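Local coordinates for protein sulfate transporter 4.1, chloroplastic (Arabidopsis thaliana, PDB 7LHV) that cotransports sulfate with protons across the membrane and may help regulate sulfate assimilation, at residues P508-Y513 with I530-S535. Residues are numbered along the deposited sequence; the frame is centred on the assembly and turned at random.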
ATOM      1  N   PRO A 508       6.065 -38.117   0.123  1.00 92.84           N
ATOM      2  CA  PRO A 508       6.887 -37.342  -0.814  1.00 92.84           C
ATOM      3  C   PRO A 508       6.054 -36.760  -1.952  1.00 92.84           C
ATOM      4  O   PRO A 508       6.422 -36.845  -3.124  1.00 92.84           O
ATOM      5  CB  PRO A 508       7.898 -38.378  -1.313  1.00 92.84           C
ATOM      6  CG  PRO A 508       7.131 -39.637  -1.318  1.00 92.84           C
ATOM      7  CD  PRO A 508       6.147 -39.561  -0.175  1.00 92.84           C
ATOM      8  N   GLY A 509       4.918 -36.162  -1.600  1.00 85.36           N
ATOM      9  CA  GLY A 509       4.015 -35.628  -2.596  1.00 85.36           C
ATOM     10  C   GLY A 509       3.771 -34.144  -2.446  1.00 85.36           C
ATOM     11  O   GLY A 509       4.476 -33.455  -1.704  1.00 85.36           O
ATOM     12  N   THR A 510       2.755 -33.648  -3.138  1.00 79.56           N
ATOM     13  CA  THR A 510       2.461 -32.226  -3.187  1.00 79.56           C
ATOM     14  C   THR A 510       0.948 -32.079  -3.305  1.00 79.56           C
ATOM     15  O   THR A 510       0.204 -33.018  -3.006  1.00 79.56           O
ATOM     16  CB  THR A 510       3.243 -31.551  -4.331  1.00 79.56           C
ATOM     17  OG1 THR A 510       2.894 -30.163  -4.409  1.00 79.56           O
ATOM     18  CG2 THR A 510       2.952 -32.228  -5.658  1.00 79.56           C
ATOM     19  N   THR A 511       0.495 -30.898  -3.724  1.00 79.98           N
ATOM     20  CA  THR A 511      -0.929 -30.590  -3.748  1.00 79.98           C
ATOM     21  C   THR A 511      -1.717 -31.689  -4.444  1.00 79.98           C
ATOM     22  O   THR A 511      -1.336 -32.163  -5.517  1.00 79.98           O
ATOM     23  CB  THR A 511      -1.161 -29.256  -4.461  1.00 79.98           C
ATOM     24  OG1 THR A 511      -0.178 -28.306  -4.035  1.00 79.98           O
ATOM     25  CG2 THR A 511      -2.545 -28.722  -4.145  1.00 79.98           C
ATOM     26  N   VAL A 512      -2.812 -32.107  -3.812  1.00 85.80           N
ATOM     27  CA  VAL A 512      -3.656 -33.150  -4.384  1.00 85.80           C
ATOM     28  C   VAL A 512      -4.708 -32.595  -5.336  1.00 85.80           C
ATOM     29  O   VAL A 512      -5.231 -33.347  -6.169  1.00 85.80           O
ATOM     30  CB  VAL A 512      -4.353 -33.963  -3.280  1.00 85.80           C
ATOM     31  CG1 VAL A 512      -3.330 -34.584  -2.360  1.00 85.80           C
ATOM     32  CG2 VAL A 512      -5.310 -33.085  -2.493  1.00 85.80           C
ATOM     33  N   TYR A 513      -5.031 -31.303  -5.240  1.00 93.71           N
ATOM     34  CA  TYR A 513      -6.110 -30.751  -6.049  1.00 93.71           C
ATOM     35  C   TYR A 513      -5.739 -30.718  -7.525  1.00 93.71           C
ATOM     36  O   TYR A 513      -6.545 -31.093  -8.385  1.00 93.71           O
ATOM     37  CB  TYR A 513      -6.476 -29.352  -5.551  1.00 93.71           C
ATOM     38  CG  TYR A 513      -6.975 -29.324  -4.125  1.00 93.71           C
ATOM     39  CD1 TYR A 513      -8.179 -29.926  -3.779  1.00 93.71           C
ATOM     40  CD2 TYR A 513      -6.243 -28.701  -3.123  1.00 93.71           C
ATOM     41  CE1 TYR A 513      -8.641 -29.905  -2.478  1.00 93.71           C
ATOM     42  CE2 TYR A 513      -6.697 -28.673  -1.818  1.00 93.71           C
ATOM     43  CZ  TYR A 513      -7.897 -29.278  -1.501  1.00 93.71           C
ATOM     44  OH  TYR A 513      -8.353 -29.254  -0.203  1.00 93.71           O
ATOM     45  N   ILE A 530      -2.408 -33.082   6.200  1.00 59.25           N
ATOM     46  CA  ILE A 530      -1.075 -32.509   6.048  1.00 59.25           C
ATOM     47  C   ILE A 530      -1.211 -31.224   5.247  1.00 59.25           C
ATOM     48  O   ILE A 530      -1.679 -31.245   4.103  1.00 59.25           O
ATOM     49  CB  ILE A 530      -0.111 -33.489   5.368  1.00 59.25           C
ATOM     50  CG1 ILE A 530      -0.237 -34.872   6.001  1.00 59.25           C
ATOM     51  CG2 ILE A 530       1.313 -32.981   5.467  1.00 59.25           C
ATOM     52  CD1 ILE A 530       0.322 -35.983   5.155  1.00 59.25           C
ATOM     53  N   VAL A 531      -0.795 -30.110   5.841  1.00 58.97           N
ATOM     54  CA  VAL A 531      -0.971 -28.784   5.263  1.00 58.97           C
ATOM     55  C   VAL A 531       0.397 -28.145   5.083  1.00 58.97           C
ATOM     56  O   VAL A 531       1.215 -28.150   6.006  1.00 58.97           O
ATOM     57  CB  VAL A 531      -1.875 -27.904   6.145  1.00 58.97           C
ATOM     58  CG1 VAL A 531      -1.781 -26.454   5.724  1.00 58.97           C
ATOM     59  CG2 VAL A 531      -3.307 -28.382   6.061  1.00 58.97           C
ATOM     60  N   ARG A 532       0.641 -27.595   3.897  1.00 60.15           N
ATOM     61  CA  ARG A 532       1.870 -26.877   3.592  1.00 60.15           C
ATOM     62  C   ARG A 532       1.527 -25.444   3.224  1.00 60.15           C
ATOM     63  O   ARG A 532       0.682 -25.208   2.354  1.00 60.15           O
ATOM     64  CB  ARG A 532       2.628 -27.545   2.448  1.00 60.15           C
ATOM     65  CG  ARG A 532       3.985 -26.969   2.144  1.00 60.15           C
ATOM     66  CD  ARG A 532       4.540 -27.582   0.874  1.00 60.15           C
ATOM     67  NE  ARG A 532       3.754 -27.194  -0.291  1.00 60.15           N
ATOM     68  CZ  ARG A 532       3.585 -27.953  -1.365  1.00 60.15           C
ATOM     69  NH1 ARG A 532       4.144 -29.146  -1.464  1.00 60.15           N
ATOM     70  NH2 ARG A 532       2.835 -27.498  -2.365  1.00 60.15           N
ATOM     71  N   ILE A 533       2.175 -24.493   3.887  1.00 57.03           N
ATOM     72  CA  ILE A 533       1.994 -23.079   3.595  1.00 57.03           C
ATOM     73  C   ILE A 533       3.077 -22.673   2.604  1.00 57.03           C
ATOM     74  O   ILE A 533       4.244 -22.537   2.972  1.00 57.03           O
ATOM     75  CB  ILE A 533       2.051 -22.226   4.866  1.00 57.03           C
ATOM     76  CG1 ILE A 533       0.928 -22.617   5.826  1.00 57.03           C
ATOM     77  CG2 ILE A 533       1.964 -20.752   4.518  1.00 57.03           C
ATOM     78  CD1 ILE A 533       1.381 -23.482   6.976  1.00 57.03           C
ATOM     79  N   ASP A 534       2.690 -22.470   1.347  1.00 56.87           N
ATOM     80  CA  ASP A 534       3.656 -22.183   0.295  1.00 56.87           C
ATOM     81  C   ASP A 534       4.052 -20.713   0.276  1.00 56.87           C
ATOM     82  O   ASP A 534       4.002 -20.073  -0.779  1.00 56.87           O
ATOM     83  CB  ASP A 534       3.090 -22.582  -1.068  1.00 56.87           C
ATOM     84  CG  ASP A 534       2.823 -24.065  -1.179  1.00 56.87           C
ATOM     85  OD1 ASP A 534       3.658 -24.858  -0.698  1.00 56.87           O
ATOM     86  OD2 ASP A 534       1.780 -24.446  -1.750  1.00 56.87           O
ATOM     87  N   SER A 535       4.465 -20.177   1.425  1.00 53.21           N
ATOM     88  CA  SER A 535       4.859 -18.779   1.538  1.00 53.21           C
ATOM     89  C   SER A 535       5.404 -18.495   2.930  1.00 53.21           C
ATOM     90  O   SER A 535       5.071 -19.212   3.882  1.00 53.21           O
ATOM     91  CB  SER A 535       3.677 -17.854   1.252  1.00 53.21           C
ATOM     92  OG  SER A 535       2.545 -18.238   2.011  1.00 53.21           O
TER
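Arg532 reaches from its strand to the loop at Thr510, and the end of its guanidinium group meets the threonine hydroxyl edge-on. Thr510 OG1 lies near the guanidinium plane, at the edge between the two terminal nitrogens, and accepts a weak hydrogen bond from each: 3.4 Å from Arg532 NH1 and 3.4 Å from Arg532 NH2, both with an N-H...O angle of 152°. With OG1 trans to the backbone N (chi1 177°), Thr510 presents its hydroxyl to this fork, while its CB sits in plane beside Arg532 NH1 at 3.8 Å. Thr511 comes in differently: its side chain runs roughly perpendicular to the arginine, and its OG1 approaches Arg532 NH2 obliquely at 3.5 Å.

Arg532 leaves the strand extended and then bends at chi3 (67°), which swings its NE-to-NH2 edge round to Asp534 two residues on. There Arg532 NE forms a salt bridge with Asp534 OD1, modelled doubtfully short, and Arg532 NH2 donates a bond of 3.3 Å to Asp534 OD2, on that oxygen's syn side and almost exactly in the guanidinium plane. His500 ND1 is hydrogen-bonded to the same OD2, and Asn515 ND2 to Thr510 OG1.

The contact lies in the STAS domain, where the loop following strand 501-504 passes beside strand 527-533; the arginine side chain also rests on Ala502 and Leu504 of the neighbouring antiparallel strand. The carboxylate probably limits the guanidinium's rotation and would offset part of its charge; the threonine bonds, being long and weak, add a light polar link between loop and sheet.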